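Local coordinates for glycosyl hydrolase family 26 (Bacteroides ovatus, PDB 4ZXO), which probably hydrolyses internal beta-mannosidic linkages of galactomannan as a family 26 beta-mannanase, at residues 8-12 / 201-205. Numbering follows the deposited sequence.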
ATOM      1  N   LYS A   8      -4.413 -10.190  16.622  1.00 23.63           N
ATOM      2  CA  LYS A   8      -4.825 -10.264  15.214  1.00 22.48           C
ATOM      3  C   LYS A   8      -5.766 -11.458  14.962  1.00 19.42           C
ATOM      4  O   LYS A   8      -5.539 -12.550  15.540  1.00 20.23           O
ATOM      5  CB  LYS A   8      -3.624 -10.393  14.272  1.00 23.77           C
ATOM      6  CG  LYS A   8      -2.455  -9.421  14.492  1.00 26.53           C
ATOM      7  CD  LYS A   8      -2.769  -8.045  13.994  1.00 29.52           C
ATOM      8  CE  LYS A   8      -1.593  -7.066  14.158  1.00 32.43           C
ATOM      9  NZ  LYS A   8      -1.712  -6.224  15.379  1.00 33.85           N
ATOM     10  N   THR A   9      -6.762 -11.305  14.075  1.00 17.03           N
ATOM     11  CA  THR A   9      -7.702 -12.399  13.798  1.00 16.30           C
ATOM     12  C   THR A   9      -7.000 -13.564  13.093  1.00 16.31           C
ATOM     13  O   THR A   9      -5.931 -13.412  12.535  1.00 16.21           O
ATOM     14  CB  THR A   9      -8.899 -11.995  12.922  1.00 16.56           C
ATOM     15  OG1 THR A   9      -8.457 -11.697  11.591  1.00 16.33           O
ATOM     16  CG2 THR A   9      -9.659 -10.774  13.436  1.00 17.77           C
ATOM     17  N   PRO A  10      -7.603 -14.733  13.125  1.00 17.71           N
ATOM     18  CA  PRO A  10      -6.992 -15.876  12.454  1.00 18.36           C
ATOM     19  C   PRO A  10      -6.682 -15.641  10.985  1.00 18.00           C
ATOM     20  O   PRO A  10      -5.578 -15.995  10.556  1.00 18.19           O
ATOM     21  CB  PRO A  10      -8.060 -16.984  12.622  1.00 19.75           C
ATOM     22  CG  PRO A  10      -8.761 -16.619  13.891  1.00 19.69           C
ATOM     23  CD  PRO A  10      -8.768 -15.131  13.960  1.00 18.63           C
ATOM     24  N   GLU A  11      -7.634 -15.045  10.249  1.00 16.92           N
ATOM     25  CA  GLU A  11      -7.417 -14.737   8.841  1.00 15.92           C
ATOM     26  C   GLU A  11      -6.278 -13.733   8.648  1.00 13.73           C
ATOM     27  O   GLU A  11      -5.547 -13.780   7.637  1.00 12.87           O
ATOM     28  CB  GLU A  11      -8.707 -14.172   8.195  1.00 16.67           C
ATOM     29  CG  GLU A  11      -9.810 -15.280   8.093  1.00 18.04           C
ATOM     30  CD  GLU A  11     -10.514 -15.593   9.398  1.00 19.84           C
ATOM     31  OE1 GLU A  11     -10.396 -14.812  10.360  1.00 19.74           O
ATOM     32  OE2 GLU A  11     -11.213 -16.635   9.437  1.00 22.23           O
ATOM     33  N   THR A  12      -6.117 -12.837   9.617  1.00 12.67           N
ATOM     34  CA  THR A  12      -5.071 -11.807   9.532  1.00 10.96           C
ATOM     35  C   THR A  12      -3.694 -12.422   9.792  1.00 11.18           C
ATOM     36  O   THR A  12      -2.715 -12.117   9.097  1.00 11.75           O
ATOM     37  CB  THR A  12      -5.381 -10.667  10.542  1.00 10.97           C
ATOM     38  OG1 THR A  12      -6.698 -10.169  10.233  1.00 11.49           O
ATOM     39  CG2 THR A  12      -4.342  -9.543  10.478  1.00 12.38           C
ATOM     40  N   ASN A 201      -8.533  -5.822  14.863  1.00 17.57           N
ATOM     41  CA  ASN A 201      -7.641  -6.969  14.856  1.00 17.44           C
ATOM     42  C   ASN A 201      -7.409  -7.538  13.477  1.00 14.99           C
ATOM     43  O   ASN A 201      -6.831  -8.606  13.317  1.00 16.40           O
ATOM     44  CB  ASN A 201      -8.208  -8.043  15.797  1.00 21.13           C
ATOM     45  CG  ASN A 201      -8.321  -7.548  17.193  1.00 24.92           C
ATOM     46  OD1 ASN A 201      -7.565  -6.658  17.620  1.00 27.15           O
ATOM     47  ND2 ASN A 201      -9.268  -8.097  17.934  1.00 26.32           N
ATOM     48  N   ASN A 202      -7.864  -6.799  12.474  1.00 12.15           N
ATOM     49  CA  ASN A 202      -7.711  -7.210  11.081  1.00 11.17           C
ATOM     50  C   ASN A 202      -6.732  -6.323  10.316  1.00 10.88           C
ATOM     51  O   ASN A 202      -6.831  -6.222   9.092  1.00 12.24           O
ATOM     52  CB  ASN A 202      -9.085  -7.204  10.368  1.00 11.08           C
ATOM     53  CG  ASN A 202      -9.796  -5.862  10.428  1.00 13.22           C
ATOM     54  OD1 ASN A 202      -9.722  -5.122  11.423  1.00 15.89           O
ATOM     55  ND2 ASN A 202     -10.504  -5.537   9.351  1.00 13.02           N
ATOM     56  N   VAL A 203      -5.751  -5.721  10.991  1.00 11.06           N
ATOM     57  CA  VAL A 203      -4.795  -4.888  10.302  0.50 11.30           C
ATOM     58  C   VAL A 203      -3.351  -5.362  10.463  1.00 10.96           C
ATOM     59  O   VAL A 203      -2.929  -5.705  11.569  1.00 12.22           O
ATOM     60  CB  VAL A 203      -4.928  -3.445  10.790  0.50 11.83           C
ATOM     61  CG1 VAL A 203      -3.976  -2.536  10.052  0.50 10.94           C
ATOM     62  CG2 VAL A 203      -6.324  -2.987  10.537  0.50 13.13           C
ATOM     63  N   LEU A 204      -2.630  -5.357   9.351  1.00 10.26           N
ATOM     64  CA  LEU A 204      -1.170  -5.462   9.328  1.00 10.22           C
ATOM     65  C   LEU A 204      -0.660  -4.079   8.967  1.00  9.42           C
ATOM     66  O   LEU A 204      -1.195  -3.473   8.054  1.00 11.32           O
ATOM     67  CB  LEU A 204      -0.682  -6.454   8.281  1.00 10.92           C
ATOM     68  CG  LEU A 204      -1.229  -7.865   8.554  1.00 12.59           C
ATOM     69  CD1 LEU A 204      -0.788  -8.808   7.468  1.00 13.49           C
ATOM     70  CD2 LEU A 204      -0.754  -8.355   9.919  1.00 13.63           C
ATOM     71  N   LEU A 205       0.381  -3.600   9.621  1.00  8.66           N
ATOM     72  CA  LEU A 205       0.878  -2.242   9.325  1.00  7.47           C
ATOM     73  C   LEU A 205       2.110  -2.266   8.444  1.00  7.37           C
ATOM     74  O   LEU A 205       3.049  -3.018   8.714  1.00  8.25           O
ATOM     75  CB  LEU A 205       1.207  -1.503  10.658  1.00  8.51           C
ATOM     76  CG  LEU A 205      -0.033  -1.206  11.486  1.00  9.70           C
ATOM     77  CD1 LEU A 205       0.384  -0.536  12.810  1.00 10.78           C
ATOM     78  CD2 LEU A 205      -1.077  -0.338  10.725  1.00 10.75           C
TER
HETATM   79  O   HOH W   1      -1.562  -3.961  13.722  1.00 38.09           O
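Thr-9 N donates to Asn-201 O over 2.8 Å, with an N-H...O angle of 159°. The donor lies 27° from the plane of that carbonyl. The same oxygen is also approached by Lys-8 CA at 3.2 Å in a CA-H...O contact. Thr-12 OG1 is a further, weak partner of Asn-201 O at 3.5 Å. Its one proton is contested, because Thr-9 OG1 is another acceptor for it and stands only 2.7 Å from Thr-12 OG1. Thr-9 is the N-cap residue of helix 10-19. Its methyl CG2 rests against Asn-201 CB.

Thr-12 turns both branches to segment 201-205: OG1 to the loop residues, CG2 to the strand. CG2 is anti to the backbone N and meets Leu-204 CD2 at 3.8 Å. OG1 sits beside that N (chi1 -57°) and reaches over Asn-202 CA. A valine in place of Thr-12 would probably cost Thr-9 OG1 its nearby hydroxyl and Asn-201 O its weak second partner, leaving that oxygen to Thr-9 N.

Lys-8 CE passes 3.2 Å from Val-203 O. A water bridges the two residues: it accepts from Lys-8 NZ at 2.8 Å and donates to Val-203 O. The Asn-202 amide turns away from the helix, and its ND2 is hydrogen-bonded to the carbonyl oxygens of Ile-157 and Leu-146. Leu-15 and Leu-16 of helix 10-19 also pack on Leu-204.

The contact joins the N-terminal helix to the start of strand 203-207, one of the parallel strands of the TIM barrel of family 26 glycoside hydrolases.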